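PDB 5GT1: choline binding protein A from Lactobacillus salivarius str. Ren, which is probably an S-layer-associated surface protein that contributes to adhesion to intestinal epithelial cells, represented here by its zinc-binding M23 peptidase-family domain. Local coordinates for residues E99-N113 with I128-R142. Numbering follows the deposited sequence.
With ZN (zinc ion), chain B.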
ATOM      1  N   GLU A  99      -2.556   2.556  14.998  1.00 25.61           N
ATOM      2  CA  GLU A  99      -1.134   2.842  14.936  1.00 24.90           C
ATOM      3  C   GLU A  99      -0.675   3.322  13.549  1.00 22.69           C
ATOM      4  O   GLU A  99       0.298   4.074  13.432  1.00 21.04           O
ATOM      5  CB  GLU A  99      -0.394   1.555  15.314  1.00 29.33           C
ATOM      6  CG  GLU A  99       0.987   1.727  15.917  1.00 35.89           C
ATOM      7  CD  GLU A  99       1.581   0.417  16.448  1.00 39.28           C
ATOM      8  OE1 GLU A  99       2.770   0.422  16.833  1.00 43.58           O
ATOM      9  OE2 GLU A  99       0.881  -0.621  16.488  1.00 41.57           O
ATOM     10  N   TYR A 100      -1.379   2.904  12.499  1.00 20.13           N
ATOM     11  CA  TYR A 100      -0.839   3.069  11.137  1.00 18.97           C
ATOM     12  C   TYR A 100      -1.775   3.721  10.143  1.00 18.47           C
ATOM     13  O   TYR A 100      -2.997   3.570  10.221  1.00 19.30           O
ATOM     14  CB  TYR A 100      -0.406   1.712  10.570  1.00 18.18           C
ATOM     15  CG  TYR A 100       0.689   1.001  11.338  1.00 19.09           C
ATOM     16  CD1 TYR A 100       2.012   1.456  11.294  1.00 18.59           C
ATOM     17  CD2 TYR A 100       0.406  -0.154  12.079  1.00 19.08           C
ATOM     18  CE1 TYR A 100       3.018   0.785  11.989  1.00 18.90           C
ATOM     19  CE2 TYR A 100       1.404  -0.833  12.769  1.00 19.28           C
ATOM     20  CZ  TYR A 100       2.703  -0.359  12.721  1.00 19.09           C
ATOM     21  OH  TYR A 100       3.690  -1.030  13.403  1.00 20.02           O
ATOM     22  N   THR A 101      -1.177   4.430   9.188  1.00 17.42           N
ATOM     23  CA  THR A 101      -1.876   4.878   7.997  1.00 16.01           C
ATOM     24  C   THR A 101      -1.412   4.022   6.819  1.00 15.09           C
ATOM     25  O   THR A 101      -0.203   3.929   6.544  1.00 14.45           O
ATOM     26  CB  THR A 101      -1.563   6.354   7.708  1.00 17.03           C
ATOM     27  OG1 THR A 101      -1.903   7.153   8.856  1.00 17.14           O
ATOM     28  CG2 THR A 101      -2.339   6.838   6.485  1.00 16.79           C
ATOM     29  N   PHE A 102      -2.372   3.391   6.143  1.00 13.93           N
ATOM     30  CA  PHE A 102      -2.120   2.567   4.961  1.00 13.53           C
ATOM     31  C   PHE A 102      -2.578   3.327   3.725  1.00 13.20           C
ATOM     32  O   PHE A 102      -3.699   3.839   3.694  1.00 13.52           O
ATOM     33  CB  PHE A 102      -2.909   1.251   5.077  1.00 13.81           C
ATOM     34  CG  PHE A 102      -2.593   0.455   6.325  1.00 13.98           C
ATOM     35  CD1 PHE A 102      -1.643  -0.563   6.295  1.00 13.92           C
ATOM     36  CD2 PHE A 102      -3.278   0.703   7.529  1.00 13.83           C
ATOM     37  CE1 PHE A 102      -1.355  -1.296   7.448  1.00 14.20           C
ATOM     38  CE2 PHE A 102      -2.998  -0.017   8.673  1.00 13.56           C
ATOM     39  CZ  PHE A 102      -2.040  -1.018   8.638  1.00 14.14           C
ATOM     40  N   VAL A 103      -1.723   3.409   2.714  1.00 12.21           N
ATOM     41  CA  VAL A 103      -2.100   4.039   1.443  1.00 11.70           C
ATOM     42  C   VAL A 103      -2.106   2.988   0.329  1.00 11.16           C
ATOM     43  O   VAL A 103      -1.085   2.349   0.069  1.00 10.96           O
ATOM     44  CB  VAL A 103      -1.149   5.206   1.091  1.00 11.51           C
ATOM     45  CG1 VAL A 103      -1.621   5.928  -0.174  1.00 11.04           C
ATOM     46  CG2 VAL A 103      -1.055   6.168   2.272  1.00 11.97           C
ATOM     47  N   TYR A 104      -3.258   2.788  -0.309  1.00 10.90           N
ATOM     48  CA  TYR A 104      -3.350   1.896  -1.464  1.00 11.23           C
ATOM     49  C   TYR A 104      -3.456   2.787  -2.689  1.00 11.92           C
ATOM     50  O   TYR A 104      -4.441   3.513  -2.851  1.00 12.37           O
ATOM     51  CB  TYR A 104      -4.597   0.991  -1.386  1.00 11.01           C
ATOM     52  CG  TYR A 104      -4.669   0.132  -0.146  1.00 10.90           C
ATOM     53  CD1 TYR A 104      -4.318  -1.226  -0.192  1.00 10.69           C
ATOM     54  CD2 TYR A 104      -5.086   0.667   1.079  1.00 10.64           C
ATOM     55  CE1 TYR A 104      -4.377  -2.023   0.955  1.00 10.28           C
ATOM     56  CE2 TYR A 104      -5.137  -0.121   2.224  1.00 10.63           C
ATOM     57  CZ  TYR A 104      -4.772  -1.463   2.149  1.00 10.43           C
ATOM     58  OH  TYR A 104      -4.836  -2.247   3.289  1.00 10.80           O
ATOM     59  N   GLN A 105      -2.460   2.747  -3.560  1.00 12.51           N
ATOM     60  CA  GLN A 105      -2.438   3.695  -4.674  1.00 13.13           C
ATOM     61  C   GLN A 105      -2.052   2.998  -5.982  1.00 13.80           C
ATOM     62  O   GLN A 105      -1.608   1.838  -5.970  1.00 13.42           O
ATOM     63  CB  GLN A 105      -1.462   4.837  -4.360  1.00 13.26           C
ATOM     64  CG  GLN A 105      -0.004   4.397  -4.382  1.00 13.27           C
ATOM     65  CD  GLN A 105       0.947   5.465  -3.901  1.00 13.86           C
ATOM     66  OE1 GLN A 105       0.795   5.987  -2.797  1.00 14.28           O
ATOM     67  NE2 GLN A 105       1.955   5.787  -4.727  1.00 14.05           N
ATOM     68  N   GLU A 106      -2.249   3.717  -7.093  1.00 13.93           N
ATOM     69  CA  GLU A 106      -1.852   3.309  -8.449  1.00 14.59           C
ATOM     70  C   GLU A 106      -2.540   2.089  -9.068  1.00 13.97           C
ATOM     71  O   GLU A 106      -2.428   1.855 -10.279  1.00 14.34           O
ATOM     72  CB  GLU A 106      -0.332   3.213  -8.550  1.00 16.43           C
ATOM     73  CG  GLU A 106       0.326   4.570  -8.315  1.00 17.81           C
ATOM     74  CD  GLU A 106       1.817   4.458  -8.333  1.00 20.33           C
ATOM     75  OE1 GLU A 106       2.388   4.347  -9.455  1.00 22.46           O
ATOM     76  OE2 GLU A 106       2.413   4.460  -7.235  1.00 20.55           O
ATOM     77  N   ALA A 107      -3.273   1.336  -8.255  1.00 13.40           N
ATOM     78  CA  ALA A 107      -3.944   0.119  -8.720  1.00 13.46           C
ATOM     79  C   ALA A 107      -5.224   0.394  -9.515  1.00 14.07           C
ATOM     80  O   ALA A 107      -5.711  -0.482 -10.222  1.00 13.90           O
ATOM     81  CB  ALA A 107      -4.291  -0.767  -7.528  1.00 12.86           C
ATOM     82  N   PHE A 108      -5.787   1.587  -9.349  1.00 14.72           N
ATOM     83  CA  PHE A 108      -7.159   1.854  -9.794  1.00 15.91           C
ATOM     84  C   PHE A 108      -7.165   2.940 -10.885  1.00 17.84           C
ATOM     85  O   PHE A 108      -6.836   4.101 -10.617  1.00 17.68           O
ATOM     86  CB  PHE A 108      -8.028   2.251  -8.593  1.00 15.26           C
ATOM     87  CG  PHE A 108      -7.730   1.456  -7.334  1.00 14.55           C
ATOM     88  CD1 PHE A 108      -8.081   0.108  -7.244  1.00 14.33           C
ATOM     89  CD2 PHE A 108      -7.080   2.051  -6.244  1.00 14.39           C
ATOM     90  CE1 PHE A 108      -7.792  -0.629  -6.098  1.00 14.23           C
ATOM     91  CE2 PHE A 108      -6.805   1.320  -5.085  1.00 13.85           C
ATOM     92  CZ  PHE A 108      -7.159  -0.021  -5.016  1.00 14.16           C
ATOM     93  N   SER A 109      -7.498   2.543 -12.121  1.00 19.84           N
ATOM     94  CA  SER A 109      -7.451   3.474 -13.262  1.00 21.13           C
ATOM     95  C   SER A 109      -8.522   4.562 -13.141  1.00 21.57           C
ATOM     96  O   SER A 109      -8.411   5.604 -13.763  1.00 23.47           O
ATOM     97  CB  SER A 109      -7.580   2.741 -14.600  1.00 21.85           C
ATOM     98  OG  SER A 109      -8.901   2.245 -14.778  1.00 22.82           O
ATOM     99  N   ASN A 110      -9.544   4.309 -12.331  1.00 22.00           N
ATOM    100  CA  ASN A 110     -10.560   5.302 -12.012  1.00 23.38           C
ATOM    101  C   ASN A 110     -11.229   4.978 -10.693  1.00 22.77           C
ATOM    102  O   ASN A 110     -11.160   3.831 -10.225  1.00 20.77           O
ATOM    103  CB  ASN A 110     -11.603   5.399 -13.122  1.00 26.36           C
ATOM    104  CG  ASN A 110     -12.467   4.182 -13.195  1.00 27.68           C
ATOM    105  OD1 ASN A 110     -13.611   4.204 -12.742  1.00 31.40           O
ATOM    106  ND2 ASN A 110     -11.920   3.090 -13.741  1.00 30.39           N
ATOM    107  N   LYS A 111     -11.878   5.983 -10.106  1.00 21.51           N
ATOM    108  CA  LYS A 111     -12.481   5.863  -8.785  1.00 22.40           C
ATOM    109  C   LYS A 111     -13.559   4.796  -8.721  1.00 21.31           C
ATOM    110  O   LYS A 111     -13.833   4.262  -7.652  1.00 21.39           O
ATOM    111  CB  LYS A 111     -13.024   7.220  -8.292  1.00 26.02           C
ATOM    112  CG  LYS A 111     -11.932   8.139  -7.759  1.00 30.21           C
ATOM    113  CD  LYS A 111     -12.364   9.597  -7.598  1.00 32.24           C
ATOM    114  CE  LYS A 111     -11.142  10.509  -7.706  1.00 33.13           C
ATOM    115  NZ  LYS A 111     -11.206  11.755  -6.890  1.00 34.78           N
ATOM    116  N   GLY A 112     -14.173   4.500  -9.862  1.00 20.05           N
ATOM    117  CA  GLY A 112     -15.174   3.442  -9.949  1.00 20.47           C
ATOM    118  C   GLY A 112     -14.596   2.071  -9.634  1.00 19.81           C
ATOM    119  O   GLY A 112     -15.337   1.172  -9.275  1.00 20.54           O
ATOM    120  N   ASN A 113     -13.274   1.916  -9.747  1.00 19.02           N
ATOM    121  CA  ASN A 113     -12.611   0.658  -9.359  1.00 19.26           C
ATOM    122  C   ASN A 113     -12.415   0.503  -7.854  1.00 18.72           C
ATOM    123  O   ASN A 113     -11.984  -0.555  -7.386  1.00 19.34           O
ATOM    124  CB  ASN A 113     -11.283   0.462 -10.102  1.00 19.40           C
ATOM    125  CG  ASN A 113     -11.465  -0.227 -11.434  1.00 20.74           C
ATOM    126  OD1 ASN A 113     -10.898  -1.294 -11.688  1.00 22.40           O
ATOM    127  ND2 ASN A 113     -12.280   0.355 -12.280  1.00 20.89           N
ATOM    128  N   ILE A 128     -10.604  -3.619  -1.031  1.00 12.66           N
ATOM    129  CA  ILE A 128     -10.458  -2.161  -1.187  1.00 13.13           C
ATOM    130  C   ILE A 128     -11.006  -1.713  -2.546  1.00 12.98           C
ATOM    131  O   ILE A 128     -11.664  -0.658  -2.673  1.00 13.23           O
ATOM    132  CB  ILE A 128      -8.968  -1.741  -1.080  1.00 13.39           C
ATOM    133  CG1 ILE A 128      -8.393  -2.127   0.301  1.00 13.44           C
ATOM    134  CG2 ILE A 128      -8.782  -0.244  -1.377  1.00 13.29           C
ATOM    135  CD1 ILE A 128      -9.087  -1.474   1.475  1.00 14.17           C
ATOM    136  N   GLY A 129     -10.720  -2.523  -3.554  1.00 12.92           N
ATOM    137  CA  GLY A 129     -11.124  -2.245  -4.915  1.00 12.91           C
ATOM    138  C   GLY A 129     -10.466  -3.242  -5.829  1.00 12.96           C
ATOM    139  O   GLY A 129      -9.905  -4.248  -5.354  1.00 13.14           O
ATOM    140  N   TYR A 130     -10.515  -2.962  -7.135  1.00 12.47           N
ATOM    141  CA  TYR A 130     -10.042  -3.898  -8.161  1.00 12.44           C
ATOM    142  C   TYR A 130      -8.902  -3.274  -8.951  1.00 12.54           C
ATOM    143  O   TYR A 130      -9.043  -2.185  -9.493  1.00 13.16           O
ATOM    144  CB  TYR A 130     -11.213  -4.325  -9.075  1.00 12.37           C
ATOM    145  CG  TYR A 130     -12.205  -5.129  -8.283  1.00 12.61           C
ATOM    146  CD1 TYR A 130     -12.116  -6.510  -8.248  1.00 12.19           C
ATOM    147  CD2 TYR A 130     -13.173  -4.491  -7.477  1.00 12.72           C
ATOM    148  CE1 TYR A 130     -12.986  -7.267  -7.470  1.00 12.52           C
ATOM    149  CE2 TYR A 130     -14.049  -5.243  -6.695  1.00 13.01           C
ATOM    150  CZ  TYR A 130     -13.946  -6.622  -6.706  1.00 12.74           C
ATOM    151  OH  TYR A 130     -14.799  -7.370  -5.941  1.00 13.39           O
ATOM    152  N   ARG A 131      -7.766  -3.961  -8.989  1.00 13.03           N
ATOM    153  CA  ARG A 131      -6.601  -3.461  -9.716  1.00 13.70           C
ATOM    154  C   ARG A 131      -6.814  -3.702 -11.208  1.00 14.39           C
ATOM    155  O   ARG A 131      -7.019  -4.833 -11.640  1.00 14.38           O
ATOM    156  CB  ARG A 131      -5.307  -4.161  -9.259  1.00 13.55           C
ATOM    157  CG  ARG A 131      -4.054  -3.705 -10.002  1.00 13.02           C
ATOM    158  CD  ARG A 131      -2.827  -4.543  -9.619  1.00 13.42           C
ATOM    159  NE  ARG A 131      -3.058  -5.988  -9.770  1.00 13.26           N
ATOM    160  CZ  ARG A 131      -2.267  -6.949  -9.285  1.00 13.66           C
ATOM    161  NH1 ARG A 131      -1.151  -6.659  -8.617  1.00 13.05           N
ATOM    162  NH2 ARG A 131      -2.594  -8.222  -9.474  1.00 13.32           N
ATOM    163  N   ASP A 132      -6.735  -2.643 -11.989  1.00 16.15           N
ATOM    164  CA  ASP A 132      -6.796  -2.809 -13.436  1.00 17.93           C
ATOM    165  C   ASP A 132      -5.604  -2.141 -14.115  1.00 18.70           C
ATOM    166  O   ASP A 132      -5.609  -1.946 -15.327  1.00 19.13           O
ATOM    167  CB  ASP A 132      -8.120  -2.270 -13.990  1.00 19.65           C
ATOM    168  CG  ASP A 132      -8.300  -0.787 -13.739  1.00 21.95           C
ATOM    169  OD1 ASP A 132      -9.174  -0.189 -14.411  1.00 24.64           O
ATOM    170  OD2 ASP A 132      -7.587  -0.211 -12.880  1.00 21.60           O
ATOM    171  N   THR A 133      -4.591  -1.789 -13.326  1.00 16.83           N
ATOM    172  CA  THR A 133      -3.361  -1.227 -13.857  1.00 16.64           C
ATOM    173  C   THR A 133      -2.256  -2.265 -13.667  1.00 16.90           C
ATOM    174  O   THR A 133      -2.511  -3.361 -13.173  1.00 16.99           O
ATOM    175  CB  THR A 133      -2.953   0.067 -13.124  1.00 16.06           C
ATOM    176  OG1 THR A 133      -2.592  -0.249 -11.776  1.00 15.10           O
ATOM    177  CG2 THR A 133      -4.081   1.120 -13.136  1.00 16.16           C
ATOM    178  N   SER A 134      -1.026  -1.904 -14.015  1.00 16.86           N
ATOM    179  CA  SER A 134       0.072  -2.853 -13.901  1.00 17.14           C
ATOM    180  C   SER A 134       0.492  -3.154 -12.458  1.00 16.69           C
ATOM    181  O   SER A 134       1.198  -4.131 -12.229  1.00 15.71           O
ATOM    182  CB  SER A 134       1.280  -2.357 -14.689  1.00 18.18           C
ATOM    183  OG  SER A 134       1.765  -1.168 -14.099  1.00 19.69           O
ATOM    184  N   HIS A 135       0.113  -2.307 -11.495  1.00 15.96           N
ATOM    185  CA  HIS A 135       0.513  -2.555 -10.086  1.00 15.76           C
ATOM    186  C   HIS A 135      -0.254  -1.802  -9.053  1.00 14.45           C
ATOM    187  O   HIS A 135      -0.864  -0.751  -9.327  1.00 14.32           O
ATOM    188  CB  HIS A 135       2.007  -2.279  -9.869  1.00 17.49           C
ATOM    189  CG  HIS A 135       2.360  -0.817  -9.943  1.00 19.49           C
ATOM    190  ND1 HIS A 135       2.273  -0.108 -11.088  1.00 20.79           N
ATOM    191  CD2 HIS A 135       2.802   0.068  -8.960  1.00 20.68           C
ATOM    192  CE1 HIS A 135       2.644   1.170 -10.856  1.00 21.49           C
ATOM    193  NE2 HIS A 135       2.968   1.277  -9.553  1.00 22.80           N
ATOM    194  N   LEU A 136      -0.240  -2.378  -7.854  1.00 12.79           N
ATOM    195  CA  LEU A 136      -0.635  -1.708  -6.642  1.00 11.54           C
ATOM    196  C   LEU A 136       0.647  -1.258  -5.966  1.00 11.23           C
ATOM    197  O   LEU A 136       1.606  -2.025  -5.883  1.00 11.18           O
ATOM    198  CB  LEU A 136      -1.370  -2.693  -5.719  1.00 11.21           C
ATOM    199  CG  LEU A 136      -1.504  -2.291  -4.238  1.00 11.21           C
ATOM    200  CD1 LEU A 136      -2.546  -1.190  -4.080  1.00 11.16           C
ATOM    201  CD2 LEU A 136      -1.867  -3.500  -3.379  1.00 11.01           C
ATOM    202  N   HIS A 137       0.664  -0.017  -5.489  1.00 10.57           N
ATOM    203  CA  HIS A 137       1.684   0.443  -4.551  1.00 10.47           C
ATOM    204  C   HIS A 137       1.042   0.596  -3.189  1.00 10.77           C
ATOM    205  O   HIS A 137       0.031   1.312  -3.027  1.00 10.99           O
ATOM    206  CB  HIS A 137       2.298   1.759  -5.057  1.00 10.54           C
ATOM    207  CG  HIS A 137       3.192   2.473  -4.064  1.00 10.77           C
ATOM    208  ND1 HIS A 137       4.513   2.672  -4.288  1.00 10.99           N
ATOM    209  CD2 HIS A 137       2.901   3.091  -2.840  1.00 11.21           C
ATOM    210  CE1 HIS A 137       5.043   3.364  -3.251  1.00 11.62           C
ATOM    211  NE2 HIS A 137       4.058   3.628  -2.369  1.00 11.59           N
ATOM    212  N   LEU A 138       1.620  -0.085  -2.201  1.00 10.42           N
ATOM    213  CA  LEU A 138       1.161  -0.008  -0.816  1.00 10.80           C
ATOM    214  C   LEU A 138       2.178   0.775   0.011  1.00 10.82           C
ATOM    215  O   LEU A 138       3.363   0.467  -0.028  1.00 10.25           O
ATOM    216  CB  LEU A 138       0.983  -1.411  -0.228  1.00 11.22           C
ATOM    217  CG  LEU A 138       0.619  -1.498   1.263  1.00 11.81           C
ATOM    218  CD1 LEU A 138      -0.765  -0.914   1.573  1.00 12.17           C
ATOM    219  CD2 LEU A 138       0.700  -2.953   1.720  1.00 12.61           C
ATOM    220  N   GLY A 139       1.711   1.797   0.717  1.00 10.66           N
ATOM    221  CA  GLY A 139       2.572   2.575   1.613  1.00 11.19           C
ATOM    222  C   GLY A 139       2.032   2.492   3.025  1.00 11.36           C
ATOM    223  O   GLY A 139       0.812   2.471   3.236  1.00 11.30           O
ATOM    224  N   ILE A 140       2.940   2.435   3.996  1.00 12.06           N
ATOM    225  CA  ILE A 140       2.559   2.398   5.403  1.00 12.95           C
ATOM    226  C   ILE A 140       3.380   3.423   6.187  1.00 13.32           C
ATOM    227  O   ILE A 140       4.605   3.477   6.039  1.00 12.80           O
ATOM    228  CB  ILE A 140       2.728   0.983   6.022  1.00 13.17           C
ATOM    229  CG1 ILE A 140       1.907  -0.054   5.227  1.00 13.40           C
ATOM    230  CG2 ILE A 140       2.260   0.997   7.483  1.00 13.51           C
ATOM    231  CD1 ILE A 140       2.085  -1.488   5.708  1.00 14.28           C
ATOM    232  N   THR A 141       2.703   4.217   7.024  1.00 14.29           N
ATOM    233  CA  THR A 141       3.371   5.241   7.836  1.00 15.65           C
ATOM    234  C   THR A 141       2.677   5.349   9.175  1.00 16.89           C
ATOM    235  O   THR A 141       1.467   5.117   9.271  1.00 16.38           O
ATOM    236  CB  THR A 141       3.403   6.626   7.111  1.00 16.10           C
ATOM    237  OG1 THR A 141       4.064   7.606   7.937  1.00 17.02           O
ATOM    238  CG2 THR A 141       1.991   7.137   6.792  1.00 15.95           C
ATOM    239  N   ARG A 142       3.415   5.697  10.232  1.00 18.16           N
ATOM    240  CA  ARG A 142       2.720   6.038  11.490  1.00 20.44           C
ATOM    241  C   ARG A 142       2.126   7.445  11.448  1.00 21.60           C
ATOM    242  O   ARG A 142       1.211   7.763  12.228  1.00 22.04           O
ATOM    243  CB  ARG A 142       3.627   5.882  12.711  1.00 21.59           C
ATOM    244  CG  ARG A 142       3.927   4.437  13.045  1.00 23.23           C
ATOM    245  CD  ARG A 142       4.761   4.347  14.306  1.00 25.99           C
ATOM    246  NE  ARG A 142       5.550   3.123  14.279  1.00 30.46           N
ATOM    247  CZ  ARG A 142       5.212   2.007  14.910  1.00 33.90           C
ATOM    248  NH1 ARG A 142       4.101   1.972  15.635  1.00 35.94           N
ATOM    249  NH2 ARG A 142       5.991   0.936  14.828  1.00 33.28           N
TER
HETATM  250 ZN    ZN B 601       5.740   2.228  -5.888  1.00 18.46          ZN
HETATM  251  O   HOH W   1       0.675   6.264  15.174  1.00 39.35           O
HETATM  252  O   HOH W   2       4.419   2.748  -7.492  1.00 21.80           O
HETATM  253  O   HOH W   3       6.188   4.454  -6.163  1.00 20.57           O
HETATM  254  O   HOH W   4       6.845   2.462  -8.138  1.00 38.61           O
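Strands 101-105 and 135-141 pair antiparallel, their axes 165° apart, with Thr101, Val103 and Gln105 in hydrogen-bonded pairs opposite Thr141, Gly139 and His137. On the face of Phe102, Tyr104, Leu138 and Ile140, the flat ring of Tyr104 lies between two aliphatic branches: Ile128 CG1 stands over one side, 4.0 Å from the ring centroid, and Leu138 CD1 covers the other, both as CH-pi contacts. Its hydroxyl hydrogen-bonds Val75 N, so a tyrosine fills the apolar layer while meeting a backbone N-H. The face of Val103, Gln105 and His137 carries the metal site. With CG anti to the backbone N (chi1 170°), the His137 ring runs alongside the Gln105 side chain and its ND1 binds the zinc ion at 2.1 Å. Gln105 lays its amide over one side of that imidazole, the planes 23° apart. Gln105 CD comes 3.3 Å from His137 CD2, while Gln105 NE2 gives a nearly straight bond to Glu106 OE2. Cut back to an alanine, this position is likely to lose the cover over the imidazole and leave the Glu106 carboxylate freer to turn. Water 2, a zinc ligand, donates to Glu106 OE2 at 2.6 Å and lies 2.9 Å from His135 NE2 in the ring plane. Farther along, Asp132 OD2 accepts Ser109 N (2.9 Å) through its syn lone pair, tying residues beyond the corner at 106-107 to the loop before strand 135-141. With His57 and Asp61 completing the protein ligands, His137 and the nearby His135 form the His-x-His motif of M23 metallopeptidases.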